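Extracellular solute-binding protein family 1 (Alicyclobacillus acidocaldarius subsp. acidocaldarius, PDB 4OVJ) probably binds a solute outside the cell and delivers it to an ABC transporter for uptake. Local coordinates at residues W221-L224 and R225-G228; Q161-A164 and D165-K169; G123-G127 and G128-I132. All blocks are in the same frame, centred on the assembly; numbering follows the deposited sequence. Where two conformers were deposited one is given.

All three contacts are local and lie in series along the chain, so none nests within or crosses another. Contact 3 comes first: residues 123-132 close a tight hairpin between strand 124-125 and the start of strand 128-144, at the edge of the mixed sheet. Contact 2 follows within helix 160-174, and contact 1 spans the C-terminal turn of helix 211-226; each closes no more than successive helical turns. Their centres are 11 Å apart, and Leu224 of contact 1 packs on Ala164 and Leu167 of contact 2, while Glu227 and Glu168 place like charges close by. Contact 3 is on the opposite side of the chain's centre, about 28 Å from contact 1 between nearest atoms.

Contact 1 (W221-L224 and R225-G228); sequences WANL and RKEG
Arg225 folds back along the last turns of its helix and lays one face of its guanidinium over the backbone of Trp221 and Ala222. The bend that brings the flat group down is at chi3 (-61°), beyond a CG that stands beside the backbone N. Arg225 NH2 reaches Ala222 CA at 3.4 Å and Ala222 CB at 3.5 Å, whereas Arg225 NH1 comes to 3.8 Å from Trp221 CB. The face rests on Ala222 CA and on the carbonyl oxygen of Trp221, toward the rim of the group; the charge is answered by Asp181 and Glu183, both of which form salt bridges with Arg225 NH1.

A second pair, Asn223 and Lys226, extend alongside one another from the same flank of the helix. Their polar ends are joined by a water that donates to Asn223 OD1 (2.9 Å) and accepts from Lys226 NZ (3.1 Å).

Beneath the side chains the helix keeps its regular bonds, among them Arg225 N to Trp221 O at 2.9 Å. The bond from Glu227 N to Asn223 O lengthens to 3.2 Å as the helix runs out. Gly228 then takes a positive phi (77°) and ends the helix in a Schellman motif.

The turn is wedged between other elements. Leu224 packs on Ala164 and Leu167 of helix 160-174, and Arg225 also touches Val391 and Gln392 of helix 377-392. Trp221, which meets Tyr217 edge-to-face, leans on the loop residues Glu179, Asp181 and Glu183, so this helix end joins two helices and a loop.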
loop_
_atom_site.group_PDB
_atom_site.type_symbol
_atom_site.label_atom_id
_atom_site.label_comp_id
_atom_site.label_asym_id
_atom_site.label_seq_id
_atom_site.Cartn_x
_atom_site.Cartn_y
_atom_site.Cartn_z
ATOM N N TRP A 221 22.320 1.192 -5.573
ATOM C CA TRP A 221 22.530 0.758 -4.186
ATOM C C TRP A 221 23.944 0.235 -3.957
ATOM O O TRP A 221 24.518 0.470 -2.895
ATOM C CB TRP A 221 21.490 -0.281 -3.773
ATOM C CG TRP A 221 20.106 0.297 -3.783
ATOM C CD1 TRP A 221 19.179 0.182 -4.777
ATOM C CD2 TRP A 221 19.518 1.129 -2.780
ATOM N NE1 TRP A 221 18.046 0.887 -4.449
ATOM C CE2 TRP A 221 18.226 1.466 -3.221
ATOM C CE3 TRP A 221 19.956 1.610 -1.537
ATOM C CZ2 TRP A 221 17.365 2.263 -2.473
ATOM C CZ3 TRP A 221 19.103 2.408 -0.795
ATOM C CH2 TRP A 221 17.822 2.717 -1.261
ATOM N N ALA A 222 24.513 -0.444 -4.957
ATOM C CA ALA A 222 25.889 -0.931 -4.832
ATOM C C ALA A 222 26.868 0.222 -4.603
ATOM O O ALA A 222 27.786 0.100 -3.795
ATOM C CB ALA A 222 26.291 -1.745 -6.041
ATOM N N ASN A 223 26.646 1.350 -5.282
ATOM C CA ASN A 223 27.510 2.513 -5.084
ATOM C C ASN A 223 27.385 3.059 -3.660
ATOM O O ASN A 223 28.389 3.407 -3.034
ATOM C CB ASN A 223 27.255 3.573 -6.138
ATOM C CG ASN A 223 27.828 3.198 -7.500
ATOM O OD1 ASN A 223 28.745 2.380 -7.618
ATOM N ND2 ASN A 223 27.294 3.800 -8.533
ATOM N N LEU A 224 26.172 3.081 -3.125
ATOM C CA LEU A 224 25.975 3.532 -1.746
ATOM C C LEU A 224 26.644 2.577 -0.748
ATOM O O LEU A 224 27.218 3.018 0.241
ATOM C CB LEU A 224 24.489 3.680 -1.428
ATOM C CG LEU A 224 23.728 4.754 -2.201
ATOM C CD1 LEU A 224 22.245 4.649 -1.921
ATOM C CD2 LEU A 224 24.263 6.127 -1.836
ATOM N N ARG A 225 26.582 1.278 -1.015
ATOM C CA ARG A 225 27.266 0.301 -0.153
ATOM C C ARG A 225 28.781 0.515 -0.167
ATOM O O ARG A 225 29.418 0.510 0.883
ATOM C CB ARG A 225 26.975 -1.133 -0.593
ATOM C CG ARG A 225 25.629 -1.647 -0.155
ATOM C CD ARG A 225 25.541 -3.155 -0.259
ATOM N NE ARG A 225 25.735 -3.632 -1.615
ATOM C CZ ARG A 225 24.809 -3.641 -2.572
ATOM N NH1 ARG A 225 23.590 -3.169 -2.361
ATOM N NH2 ARG A 225 25.119 -4.120 -3.766
ATOM N N LYS A 226 29.334 0.678 -1.369
ATOM C CA LYS A 226 30.776 0.896 -1.578
ATOM C C LYS A 226 31.302 2.067 -0.744
ATOM O O LYS A 226 32.411 2.005 -0.196
ATOM C CB LYS A 226 31.054 1.143 -3.072
ATOM C CG LYS A 226 32.488 1.518 -3.419
ATOM C CD LYS A 226 32.760 1.421 -4.919
ATOM C CE LYS A 226 32.058 2.526 -5.700
ATOM N NZ LYS A 226 32.464 2.598 -7.136
ATOM N N GLU A 227 30.500 3.122 -0.658
ATOM C CA GLU A 227 30.849 4.333 0.081
ATOM C C GLU A 227 30.525 4.239 1.581
ATOM O O GLU A 227 30.809 5.178 2.325
ATOM C CB GLU A 227 30.102 5.542 -0.494
ATOM C CG GLU A 227 30.118 5.670 -2.017
ATOM C CD GLU A 227 31.042 6.742 -2.553
ATOM O OE1 GLU A 227 31.903 7.254 -1.797
ATOM O OE2 GLU A 227 30.909 7.068 -3.757
ATOM N N GLY A 228 29.923 3.136 2.025
ATOM C CA GLY A 228 29.621 2.936 3.441
ATOM C C GLY A 228 28.415 3.719 3.940
ATOM O O GLY A 228 28.209 3.868 5.136
HETATM O O HOH W 1 30.740 2.734 -9.682
#

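Contact 2 (Q161-A164 and D165-K169); sequences QQWA and DILEK
Leu167 N donates to Trp163 O at 2.8 Å in a nearly straight bond, with an N-H...O angle of 167°. The same four-residue spacing recurs on either side of it, from Ile166 N to Gln162 O and from Glu168 N to Ala164 O, each 3.0 Å long. Two side-chain bonds reach beyond this backbone framework: Trp163 NE1 is hydrogen-bonded to Glu179 OE1, and Gln162 OE1 to Ser159 N, just before the helix.

The main packing is between Trp163 and Leu167, one turn apart. With CG anti to the backbone N (chi1 -175°), the indole presents a face to the leucine of the following turn. Leu167 CG sits over that face, 4.0 Å from the centroid of the five-membered ring and only 13° off its normal, a CH-pi contact. The two methyls straddle the position: Leu167 CD1 lies 3.7 Å from Trp163 NE1, and Leu167 CD2 is equally near Trp163 CZ2 above the rim. Ile166 CG2 approaches obliquely, 4.2 Å from Trp163 CZ3. Further out, Phe148 meets the indole with its plane almost parallel, and Tyr153 stands edge-to-face to it.

An alanine in place of Trp163 would probably leave Leu167 without the aromatic face it rests on and Glu179 OE1 without its indole N-H. Chemically, the buried indole is satisfied in both its characters: its one polar atom is bonded to a carboxylate, which would probably polarise the N-H, while its carbon surface is met by aliphatic and aromatic groups.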
loop_
_atom_site.group_PDB
_atom_site.type_symbol
_atom_site.label_atom_id
_atom_site.label_comp_id
_atom_site.label_asym_id
_atom_site.label_seq_id
_atom_site.Cartn_x
_atom_site.Cartn_y
_atom_site.Cartn_z
ATOM N N GLN A 161 19.791 10.884 -7.549
ATOM C CA GLN A 161 21.175 11.365 -7.459
ATOM C C GLN A 161 21.331 12.450 -6.391
ATOM O O GLN A 161 22.323 12.478 -5.663
ATOM C CB GLN A 161 21.680 11.830 -8.822
ATOM C CG GLN A 161 21.939 10.668 -9.788
ATOM C CD GLN A 161 23.145 9.841 -9.356
ATOM O OE1 GLN A 161 24.174 10.401 -8.979
ATOM N NE2 GLN A 161 23.013 8.510 -9.372
ATOM N N GLN A 162 20.344 13.332 -6.261
ATOM C CA GLN A 162 20.384 14.308 -5.187
ATOM C C GLN A 162 20.332 13.622 -3.816
ATOM O O GLN A 162 21.037 14.003 -2.895
ATOM C CB GLN A 162 19.240 15.304 -5.315
ATOM C CG GLN A 162 19.361 16.242 -6.515
ATOM C CD GLN A 162 18.080 17.016 -6.823
ATOM O OE1 GLN A 162 16.976 16.647 -6.412
ATOM N NE2 GLN A 162 18.227 18.088 -7.581
ATOM N N TRP A 163 19.489 12.606 -3.709
ATOM C CA TRP A 163 19.370 11.822 -2.506
ATOM C C TRP A 163 20.690 11.134 -2.138
ATOM O O TRP A 163 21.109 11.187 -0.991
ATOM C CB TRP A 163 18.236 10.808 -2.676
ATOM C CG TRP A 163 17.922 10.017 -1.456
ATOM C CD1 TRP A 163 17.912 8.658 -1.356
ATOM C CD2 TRP A 163 17.538 10.517 -0.166
ATOM N NE1 TRP A 163 17.537 8.279 -0.088
ATOM C CE2 TRP A 163 17.294 9.399 0.659
ATOM C CE3 TRP A 163 17.353 11.798 0.365
ATOM C CZ2 TRP A 163 16.898 9.524 1.981
ATOM C CZ3 TRP A 163 16.950 11.918 1.684
ATOM C CH2 TRP A 163 16.743 10.786 2.479
ATOM N N ALA A 164 21.342 10.499 -3.106
ATOM C CA ALA A 164 22.637 9.851 -2.851
ATOM C C ALA A 164 23.667 10.839 -2.318
ATOM O O ALA A 164 24.419 10.522 -1.390
ATOM C CB ALA A 164 23.148 9.159 -4.105
ATOM N N ASP A 165 23.648 12.064 -2.845
ATOM C CA ASP A 165 24.545 13.122 -2.346
ATOM C C ASP A 165 24.215 13.499 -0.899
ATOM O O ASP A 165 25.109 13.672 -0.056
ATOM C CB ASP A 165 24.445 14.352 -3.240
ATOM C CG ASP A 165 25.687 15.206 -3.193
ATOM O OD1 ASP A 165 26.736 14.756 -3.707
ATOM O OD2 ASP A 165 25.616 16.325 -2.643
ATOM N N ILE A 166 22.928 13.617 -0.608
ATOM C CA ILE A 166 22.478 13.919 0.749
ATOM C C ILE A 166 22.890 12.804 1.716
ATOM O O ILE A 166 23.410 13.080 2.792
ATOM C CB ILE A 166 20.955 14.171 0.802
ATOM C CG1 ILE A 166 20.619 15.500 0.108
ATOM C CG2 ILE A 166 20.472 14.162 2.237
ATOM C CD1 ILE A 166 19.193 15.615 -0.391
ATOM N N LEU A 167 22.678 11.553 1.316
ATOM C CA LEU A 167 23.055 10.416 2.144
ATOM C C LEU A 167 24.552 10.435 2.450
ATOM O O LEU A 167 24.973 10.206 3.598
ATOM C CB LEU A 167 22.667 9.099 1.464
ATOM C CG LEU A 167 21.181 8.803 1.273
ATOM C CD1 LEU A 167 21.045 7.445 0.599
ATOM C CD2 LEU A 167 20.456 8.815 2.608
ATOM N N GLU A 168 25.362 10.722 1.434
ATOM C CA GLU A 168 26.809 10.827 1.645
ATOM C C GLU A 168 27.144 11.894 2.683
ATOM O O GLU A 168 27.982 11.665 3.554
ATOM C CB GLU A 168 27.539 11.076 0.326
ATOM C CG GLU A 168 27.540 9.861 -0.593
ATOM C CD GLU A 168 28.126 10.137 -1.972
ATOM O OE1 GLU A 168 29.324 10.464 -2.069
ATOM O OE2 GLU A 168 27.385 10.004 -2.971
ATOM N N LYS A 169 26.475 13.042 2.605
ATOM C CA LYS A 169 26.711 14.138 3.549
ATOM C C LYS A 169 26.287 13.784 4.971
ATOM O O LYS A 169 26.995 14.093 5.933
ATOM C CB LYS A 169 26.003 15.409 3.081
ATOM C CG LYS A 169 26.543 15.971 1.776
ATOM C CD LYS A 169 27.893 16.655 1.949
ATOM C CE LYS A 169 28.215 17.539 0.752
ATOM N NZ LYS A 169 29.477 18.305 0.931
#

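Contact 3 (G123-G127 and G128-I132); sequences GYIDG and GLYGI
Tyr124 and Leu129 face each other as a non-hydrogen-bonded pair, with Leu129 CB over one face of the phenol ring. It lies 4.0 Å from the ring centroid and 17° off the normal, a CH-pi contact, and Leu129 CD1 adds an apolar touch to Tyr124 CD1 at 3.8 Å. On the other side of the hairpin, Tyr130 turns its ring back along Ile125. Its CG stands beside the backbone N (chi1 -64°), which lets Tyr130 CD2 pack at 3.8 Å on Ile125 CB and brings Ile125 O to the ring edge, in plane, 3.4 Å from Tyr130 CE2.

Backbone bonds fix this arrangement. Ile125 and Gly128 bond to each other in both directions, and Tyr130 N donates to Gly123 O at 2.9 Å. Two glycines make room: a CB on Gly128 would clash with Tyr130 OH, and one on Gly123 with Gly131 O. That buried oxygen has no hydrogen-bond partner in the model, although Gly123 CA approaches it at 3.4 Å in a CA-H...O contact.

Farther out, Leu129 N bonds to Asn103 OD1, Tyr130 O to Ser299 OG, and Ile125 rests on helix 92-98. The whole is a beta hairpin with a two-residue loop, a type I' turn from Ile125 to Gly128, with Asp126 and Gly127 both at positive phi.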
loop_
_atom_site.group_PDB
_atom_site.type_symbol
_atom_site.label_atom_id
_atom_site.label_comp_id
_atom_site.label_asym_id
_atom_site.label_seq_id
_atom_site.Cartn_x
_atom_site.Cartn_y
_atom_site.Cartn_z
ATOM N N GLY A 123 -10.277 0.324 -8.621
ATOM C CA GLY A 123 -11.540 -0.412 -8.537
ATOM C C GLY A 123 -12.231 -0.593 -9.879
ATOM O O GLY A 123 -13.315 -1.168 -9.939
ATOM N N TYR A 124 -11.615 -0.095 -10.956
ATOM C CA TYR A 124 -12.201 -0.176 -12.296
ATOM C C TYR A 124 -11.846 -1.492 -12.984
ATOM O O TYR A 124 -10.715 -1.978 -12.905
ATOM C CB TYR A 124 -11.779 1.002 -13.185
ATOM C CG TYR A 124 -12.687 2.201 -13.122
ATOM C CD1 TYR A 124 -12.609 3.104 -12.076
ATOM C CD2 TYR A 124 -13.626 2.442 -14.131
ATOM C CE1 TYR A 124 -13.436 4.210 -12.021
ATOM C CE2 TYR A 124 -14.458 3.547 -14.086
ATOM C CZ TYR A 124 -14.358 4.431 -13.029
ATOM O OH TYR A 124 -15.186 5.521 -12.972
ATOM N N ILE A 125 -12.842 -2.067 -13.642
ATOM C CA ILE A 125 -12.649 -3.219 -14.514
ATOM C C ILE A 125 -13.442 -2.897 -15.783
ATOM O O ILE A 125 -14.632 -2.611 -15.712
ATOM C CB ILE A 125 -13.174 -4.519 -13.870
ATOM C CG1 ILE A 125 -12.472 -4.831 -12.532
ATOM C CG2 ILE A 125 -13.010 -5.699 -14.822
ATOM C CD1 ILE A 125 -11.018 -5.248 -12.659
ATOM N N ASP A 126 -12.780 -2.900 -16.937
ATOM C CA ASP A 126 -13.463 -2.664 -18.225
ATOM C C ASP A 126 -14.500 -1.534 -18.197
ATOM O O ASP A 126 -15.650 -1.724 -18.616
ATOM C CB ASP A 126 -14.148 -3.952 -18.693
ATOM C CG ASP A 126 -13.173 -5.089 -18.928
ATOM O OD1 ASP A 126 -11.986 -4.820 -19.211
ATOM O OD2 ASP A 126 -13.606 -6.258 -18.833
ATOM N N GLY A 127 -14.101 -0.376 -17.677
ATOM C CA GLY A 127 -14.933 0.827 -17.720
ATOM C C GLY A 127 -15.956 0.994 -16.609
ATOM O O GLY A 127 -16.575 2.051 -16.493
ATOM N N GLY A 128 -16.148 -0.038 -15.794
ATOM C CA GLY A 128 -17.080 0.032 -14.665
ATOM C C GLY A 128 -16.291 0.125 -13.377
ATOM O O GLY A 128 -15.147 -0.354 -13.312
ATOM N N LEU A 129 -16.896 0.731 -12.358
ATOM C CA LEU A 129 -16.268 0.849 -11.038
ATOM C C LEU A 129 -16.918 -0.173 -10.112
ATOM O O LEU A 129 -18.080 -0.040 -9.764
ATOM C CB LEU A 129 -16.456 2.264 -10.491
ATOM C CG LEU A 129 -16.007 2.527 -9.057
ATOM C CD1 LEU A 129 -14.511 2.330 -8.908
ATOM C CD2 LEU A 129 -16.433 3.925 -8.615
ATOM N N TYR A 130 -16.169 -1.186 -9.702
ATOM C CA TYR A 130 -16.762 -2.308 -8.968
ATOM C C TYR A 130 -16.376 -2.425 -7.499
ATOM O O TYR A 130 -16.883 -3.284 -6.781
ATOM C CB TYR A 130 -16.482 -3.602 -9.729
ATOM C CG TYR A 130 -17.173 -3.575 -11.073
ATOM C CD1 TYR A 130 -18.547 -3.756 -11.168
ATOM C CD2 TYR A 130 -16.456 -3.343 -12.238
ATOM C CE1 TYR A 130 -19.191 -3.730 -12.385
ATOM C CE2 TYR A 130 -17.090 -3.309 -13.465
ATOM C CZ TYR A 130 -18.457 -3.504 -13.536
ATOM O OH TYR A 130 -19.080 -3.468 -14.753
ATOM N N GLY A 131 -15.485 -1.560 -7.060
ATOM C CA GLY A 131 -15.115 -1.490 -5.661
ATOM C C GLY A 131 -14.495 -0.143 -5.386
ATOM O O GLY A 131 -13.873 0.446 -6.256
ATOM N N ILE A 132 -14.670 0.338 -4.166
ATOM C CA ILE A 132 -14.031 1.571 -3.738
ATOM C C ILE A 132 -13.013 1.248 -2.632
ATOM O O ILE A 132 -13.356 0.609 -1.631
ATOM C CB ILE A 132 -15.063 2.601 -3.282
ATOM C CG1 ILE A 132 -16.034 2.889 -4.453
ATOM C CG2 ILE A 132 -14.350 3.873 -2.847
ATOM C CD1 ILE A 132 -17.185 3.791 -4.108
#